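Local structure of F5/8 type C domain protein (Bacteroides ovatus, 4ZRX) at residues 47-52 with 96-101; 539-542 with 547-550. The protein is a putative alpha-L-fucosidase, which probably hydrolyses terminal alpha-linked L-fucose from glycans. All blocks are in the same frame, centred on the assembly; numbering follows the deposited sequence.

In the fold
Interaction 1 (47-52 with 96-101) lies at the ends of two neighbouring parallel strands of the barrel-like catalytic region, where His49 and His98 hold an ethanediol molecule in what is probably the fucose-binding pocket. Interaction 2 (539-542 with 547-550) belongs to the F5/8 type C domain and joins a loop to the start of strand 548-552. Their centres are 43 Å apart and their nearest atoms about 31 Å, so the two never touch. The first joins segments 44 residues apart at their closest ends, the second segments only five residues apart; interaction 2 thus lies well away from the ethanediol site.

Interaction 1 (47-52 with 96-101); sequences FLHFGI and AKHHDG. With EDO (1,2-ethanediol), chain D.
His49 and His98 meet as two pocket-lining side chains, joined less by each other than by an ethanediol, where the adjacent parallel strands 44-48 and 91-97 run out into loops. Their rings approach obliquely, with planes at 57° and His49 CD2 lying 3.9 Å from His98 CD2. Both NE2 atoms turn to the same hydroxyl: EDO O1 is 2.7 Å from His49 NE2 and 2.9 Å from His98 NE2, in nearly straight hydrogen bonds that meet each imidazole at its edge. Glu230 OE2 also hydrogen-bonds to the diol.

Strands 44-48 and 91-97 belong to the TIM-barrel-type catalytic domain of the alpha-L-fucosidase family, whose substrate pocket lies at the C-terminal ends of the strands. The ethanediol, probably from the crystallisation liquor, is consistent with a sugar hydroxyl taking the same place. His49 is fixed from several sides: Asn328 OD1 bonds its ND1, Trp295 stacks on its ring, and its CE1 stands 3.4 Å above the centre of the Phe47 ring. Replacing His49 by alanine removes the imidazole, which would probably leave the diol hydroxyl with His98 alone of the two histidines, Asn328 OD1 without this partner and one Phe47 face without its cover. The His98 chi1 of -153° swings CG roughly opposite the backbone N and brings NE2 to the hydroxyl.

Farther along, Ile52 CG2 rests 3.4 Å from Asp100 OD1, a plain van der Waals contact. That oxygen accepts a hydrogen bond from Phe102 N, while a type I turn from His98 to Gly101 is closed by Gly101 N bonding His98 O at 3.0 Å.

Interaction 2 (539-542 with 547-550); sequences SNIM and PQTV
Gln548 reaches from the first residue of strand 548-552 to the loop at 539-542, and its side chain carries this contact. From CB, which points toward the loop, CG leaves anti to the carbonyl carbon (chi1 -62°) and the chain then runs on extended, long enough to span backbones whose nearest CA atoms, those of Ile541 and Gln548, are 8.2 Å apart. Gln548 CG passes 4.0 Å from Ile541 CD1, and Gln548 CD is as near to that methyl. The two side chains lie obliquely to each other.

The loop and strand belong to the F5/8 type C domain, a beta-sandwich of the galactose-binding-like kind. Here strand 548-552 pairs antiparallel with strand 495-503, Gln548 sharing backbone hydrogen bonds with Tyr503. Ile541 also packs on Tyr503 and Met514, so the loop is laid against the same strand.

At the tip Gln548 NE2 donates a hydrogen bond of 2.9 Å to Ser539 O, with an N-H...O angle of 157°. The oxygen lies close to the glutamine amide plane, whereas the donor stands above the plane of the Ser539 carbonyl, 38° out of it. Roughly at right angles to this bond, Ile541 CB lies 3.8 Å from Gln548 NE2. Gln548 OE1 comes no nearer than 3.6 Å to Ser539 N, which is not a hydrogen bond. The serine hydroxyl bonds Glu537 OE2, and the glutamine grips only the main chain of Ser539.

Interaction 1 (47-52 with 96-101)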
loop_
_atom_site.group_PDB
_atom_site.type_symbol
_atom_site.label_atom_id
_atom_site.label_comp_id
_atom_site.label_asym_id
_atom_site.label_seq_id
_atom_site.Cartn_x
_atom_site.Cartn_y
_atom_site.Cartn_z
ATOM N N PHE A 47 -9.012 -1.789 5.686
ATOM C CA PHE A 47 -9.590 -3.035 5.154
ATOM C C PHE A 47 -9.562 -4.030 6.316
ATOM O O PHE A 47 -8.572 -4.087 7.076
ATOM C CB PHE A 47 -8.711 -3.574 4.030
ATOM C CG PHE A 47 -9.385 -3.916 2.722
ATOM C CD1 PHE A 47 -10.647 -4.448 2.633
ATOM C CD2 PHE A 47 -8.611 -3.852 1.556
ATOM C CE1 PHE A 47 -11.169 -4.803 1.358
ATOM C CE2 PHE A 47 -9.110 -4.194 0.321
ATOM C CZ PHE A 47 -10.404 -4.681 0.227
ATOM N N LEU A 48 -10.637 -4.826 6.451
ATOM C CA LEU A 48 -10.707 -5.940 7.341
ATOM C C LEU A 48 -11.008 -7.225 6.573
ATOM O O LEU A 48 -12.180 -7.535 6.262
ATOM C CB LEU A 48 -11.787 -5.690 8.388
ATOM C CG LEU A 48 -11.605 -4.480 9.296
ATOM C CD1 LEU A 48 -12.927 -4.107 10.002
ATOM C CD2 LEU A 48 -10.517 -4.762 10.332
ATOM N N HIS A 49 -9.981 -7.965 6.208
ATOM C CA HIS A 49 -10.156 -9.298 5.669
ATOM C C HIS A 49 -10.332 -10.268 6.822
ATOM O O HIS A 49 -9.417 -10.487 7.621
ATOM C CB HIS A 49 -8.994 -9.713 4.791
ATOM C CG HIS A 49 -9.008 -9.118 3.432
ATOM N ND1 HIS A 49 -8.778 -7.785 3.194
ATOM C CD2 HIS A 49 -9.145 -9.693 2.225
ATOM C CE1 HIS A 49 -8.837 -7.563 1.898
ATOM N NE2 HIS A 49 -9.032 -8.714 1.292
ATOM N N PHE A 50 -11.531 -10.855 6.873
ATOM C CA PHE A 50 -11.951 -11.747 7.923
ATOM C C PHE A 50 -12.999 -12.676 7.348
ATOM O O PHE A 50 -13.861 -12.289 6.559
ATOM C CB PHE A 50 -12.517 -10.944 9.083
ATOM C CG PHE A 50 -12.825 -11.785 10.287
ATOM C CD1 PHE A 50 -11.812 -12.452 10.972
ATOM C CD2 PHE A 50 -14.123 -11.864 10.750
ATOM C CE1 PHE A 50 -12.099 -13.194 12.102
ATOM C CE2 PHE A 50 -14.416 -12.660 11.845
ATOM C CZ PHE A 50 -13.409 -13.300 12.550
ATOM N N GLY A 51 -12.896 -13.952 7.659
ATOM C CA GLY A 51 -13.856 -14.939 7.175
ATOM C C GLY A 51 -13.423 -16.349 7.452
ATOM O O GLY A 51 -12.618 -16.616 8.367
ATOM N N ILE A 52 -13.953 -17.270 6.655
ATOM C CA ILE A 52 -13.574 -18.656 6.850
ATOM C C ILE A 52 -12.072 -18.868 6.536
ATOM O O ILE A 52 -11.431 -19.708 7.168
ATOM C CB ILE A 52 -14.515 -19.547 6.039
ATOM C CG1 ILE A 52 -14.512 -20.980 6.601
ATOM C CG2 ILE A 52 -14.177 -19.450 4.599
ATOM C CD1 ILE A 52 -15.872 -21.558 6.661
ATOM N N ALA A 96 -17.402 -8.873 3.762
ATOM C CA ALA A 96 -18.633 -9.533 4.153
ATOM C C ALA A 96 -18.746 -10.907 3.446
ATOM O O ALA A 96 -19.342 -11.855 3.978
ATOM C CB ALA A 96 -19.817 -8.636 3.791
ATOM N N LYS A 97 -18.208 -10.992 2.218
ATOM C CA LYS A 97 -18.136 -12.224 1.481
ATOM C C LYS A 97 -16.930 -12.133 0.568
ATOM O O LYS A 97 -16.820 -11.223 -0.237
ATOM C CB LYS A 97 -19.373 -12.455 0.605
ATOM C CG LYS A 97 -19.395 -13.867 -0.025
ATOM C CD LYS A 97 -20.550 -13.996 -1.032
ATOM C CE LYS A 97 -20.256 -13.391 -2.338
ATOM N NZ LYS A 97 -21.351 -13.530 -3.311
ATOM N N HIS A 98 -15.983 -13.067 0.754
ATOM C CA HIS A 98 -14.815 -13.169 -0.106
ATOM C C HIS A 98 -15.076 -14.223 -1.202
ATOM O O HIS A 98 -16.203 -14.610 -1.399
ATOM C CB HIS A 98 -13.540 -13.395 0.736
ATOM C CG HIS A 98 -12.303 -12.902 0.075
ATOM N ND1 HIS A 98 -11.494 -13.704 -0.688
ATOM C CD2 HIS A 98 -11.752 -11.666 0.026
ATOM C CE1 HIS A 98 -10.499 -12.993 -1.180
ATOM N NE2 HIS A 98 -10.645 -11.741 -0.789
ATOM N N HIS A 99 -14.054 -14.555 -2.000
ATOM C CA HIS A 99 -14.261 -15.378 -3.231
ATOM C C HIS A 99 -14.830 -16.746 -2.936
ATOM O O HIS A 99 -15.574 -17.316 -3.748
ATOM C CB HIS A 99 -12.970 -15.563 -4.012
ATOM C CG HIS A 99 -12.255 -14.278 -4.325
ATOM N ND1 HIS A 99 -12.917 -13.115 -4.656
ATOM C CD2 HIS A 99 -10.933 -13.997 -4.404
ATOM C CE1 HIS A 99 -12.028 -12.159 -4.892
ATOM N NE2 HIS A 99 -10.817 -12.675 -4.765
ATOM N N ASP A 100 -14.508 -17.227 -1.753
ATOM C CA ASP A 100 -15.018 -18.517 -1.234
ATOM C C ASP A 100 -16.521 -18.548 -1.033
ATOM O O ASP A 100 -17.120 -19.627 -0.972
ATOM C CB ASP A 100 -14.296 -18.847 0.069
ATOM C CG ASP A 100 -14.495 -17.815 1.106
ATOM O OD1 ASP A 100 -15.514 -17.965 1.793
ATOM O OD2 ASP A 100 -13.680 -16.870 1.210
ATOM N N GLY A 101 -17.162 -17.389 -0.922
ATOM C CA GLY A 101 -18.611 -17.331 -0.891
ATOM C C GLY A 101 -19.260 -17.439 0.464
ATOM O O GLY A 101 -20.506 -17.364 0.568
HETATM C C1 EDO D . -8.986 -8.107 -1.953
HETATM O O1 EDO D . -8.966 -9.404 -1.358
HETATM C C2 EDO D . -7.556 -7.725 -2.284
HETATM O O2 EDO D . -6.969 -8.760 -3.090
#

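Interaction 2 (539-542 with 547-550)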
loop_
_atom_site.group_PDB
_atom_site.type_symbol
_atom_site.label_atom_id
_atom_site.label_comp_id
_atom_site.label_asym_id
_atom_site.label_seq_id
_atom_site.Cartn_x
_atom_site.Cartn_y
_atom_site.Cartn_z
ATOM N N SER A 539 30.488 -25.254 -0.685
ATOM C CA SER A 539 30.205 -26.176 -1.768
ATOM C C SER A 539 28.843 -25.869 -2.393
ATOM O O SER A 539 27.873 -25.606 -1.669
ATOM C CB SER A 539 30.271 -27.621 -1.305
ATOM O OG SER A 539 31.630 -27.903 -0.978
ATOM N N ASN A 540 28.849 -25.844 -3.723
ATOM C CA ASN A 540 27.662 -25.652 -4.555
ATOM C C ASN A 540 27.012 -24.275 -4.459
ATOM O O ASN A 540 25.885 -24.070 -4.950
ATOM C CB ASN A 540 26.636 -26.754 -4.249
ATOM C CG ASN A 540 25.656 -26.985 -5.392
ATOM O OD1 ASN A 540 26.021 -27.043 -6.585
ATOM N ND2 ASN A 540 24.384 -27.132 -5.020
ATOM N N ILE A 541 27.720 -23.303 -3.866
ATOM C CA ILE A 541 27.093 -21.983 -3.620
ATOM C C ILE A 541 26.695 -21.264 -4.911
ATOM O O ILE A 541 25.727 -20.524 -4.930
ATOM C CB ILE A 541 27.979 -21.100 -2.749
ATOM C CG1 ILE A 541 27.095 -20.039 -2.055
ATOM C CG2 ILE A 541 29.199 -20.582 -3.559
ATOM C CD1 ILE A 541 27.592 -19.677 -0.740
HETATM N N MSE A 542 27.432 -21.529 -5.985
HETATM C CA MSE A 542 27.202 -20.921 -7.278
HETATM C C MSE A 542 25.970 -21.505 -7.966
HETATM O O MSE A 542 25.523 -20.954 -8.939
HETATM C CB MSE A 542 28.469 -21.015 -8.173
HETATM C CG MSE A 542 28.718 -22.365 -8.845
HETATM SE SE MSE A 542 29.345 -23.797 -7.617
HETATM C CE MSE A 542 31.217 -23.878 -8.344
ATOM N N PRO A 547 22.084 -19.175 2.488
ATOM C CA PRO A 547 23.182 -19.028 3.480
ATOM C C PRO A 547 23.828 -20.353 3.805
ATOM O O PRO A 547 23.137 -21.399 3.817
ATOM C CB PRO A 547 22.445 -18.459 4.706
ATOM C CG PRO A 547 21.238 -17.704 4.069
ATOM C CD PRO A 547 20.818 -18.527 2.925
ATOM N N GLN A 548 25.150 -20.324 4.028
ATOM C CA GLN A 548 25.890 -21.523 4.444
ATOM C C GLN A 548 26.529 -21.227 5.749
ATOM O O GLN A 548 27.346 -20.327 5.818
ATOM C CB GLN A 548 26.967 -21.919 3.447
ATOM C CG GLN A 548 26.383 -22.273 2.105
ATOM C CD GLN A 548 27.338 -23.098 1.227
ATOM O OE1 GLN A 548 28.441 -23.443 1.626
ATOM N NE2 GLN A 548 26.877 -23.448 0.059
ATOM N N THR A 549 26.135 -22.010 6.746
ATOM C CA THR A 549 26.666 -21.903 8.100
ATOM C C THR A 549 27.801 -22.908 8.244
ATOM O O THR A 549 27.643 -24.078 7.896
ATOM C CB THR A 549 25.507 -22.121 9.115
ATOM O OG1 THR A 549 24.548 -21.047 8.990
ATOM C CG2 THR A 549 26.044 -22.189 10.555
ATOM N N VAL A 550 28.981 -22.418 8.624
ATOM C CA VAL A 550 30.181 -23.280 8.808
ATOM C C VAL A 550 30.293 -23.527 10.278
ATOM O O VAL A 550 30.606 -22.599 11.024
ATOM C CB VAL A 550 31.437 -22.560 8.287
ATOM C CG1 VAL A 550 32.698 -23.362 8.582
ATOM C CG2 VAL A 550 31.229 -22.323 6.771
#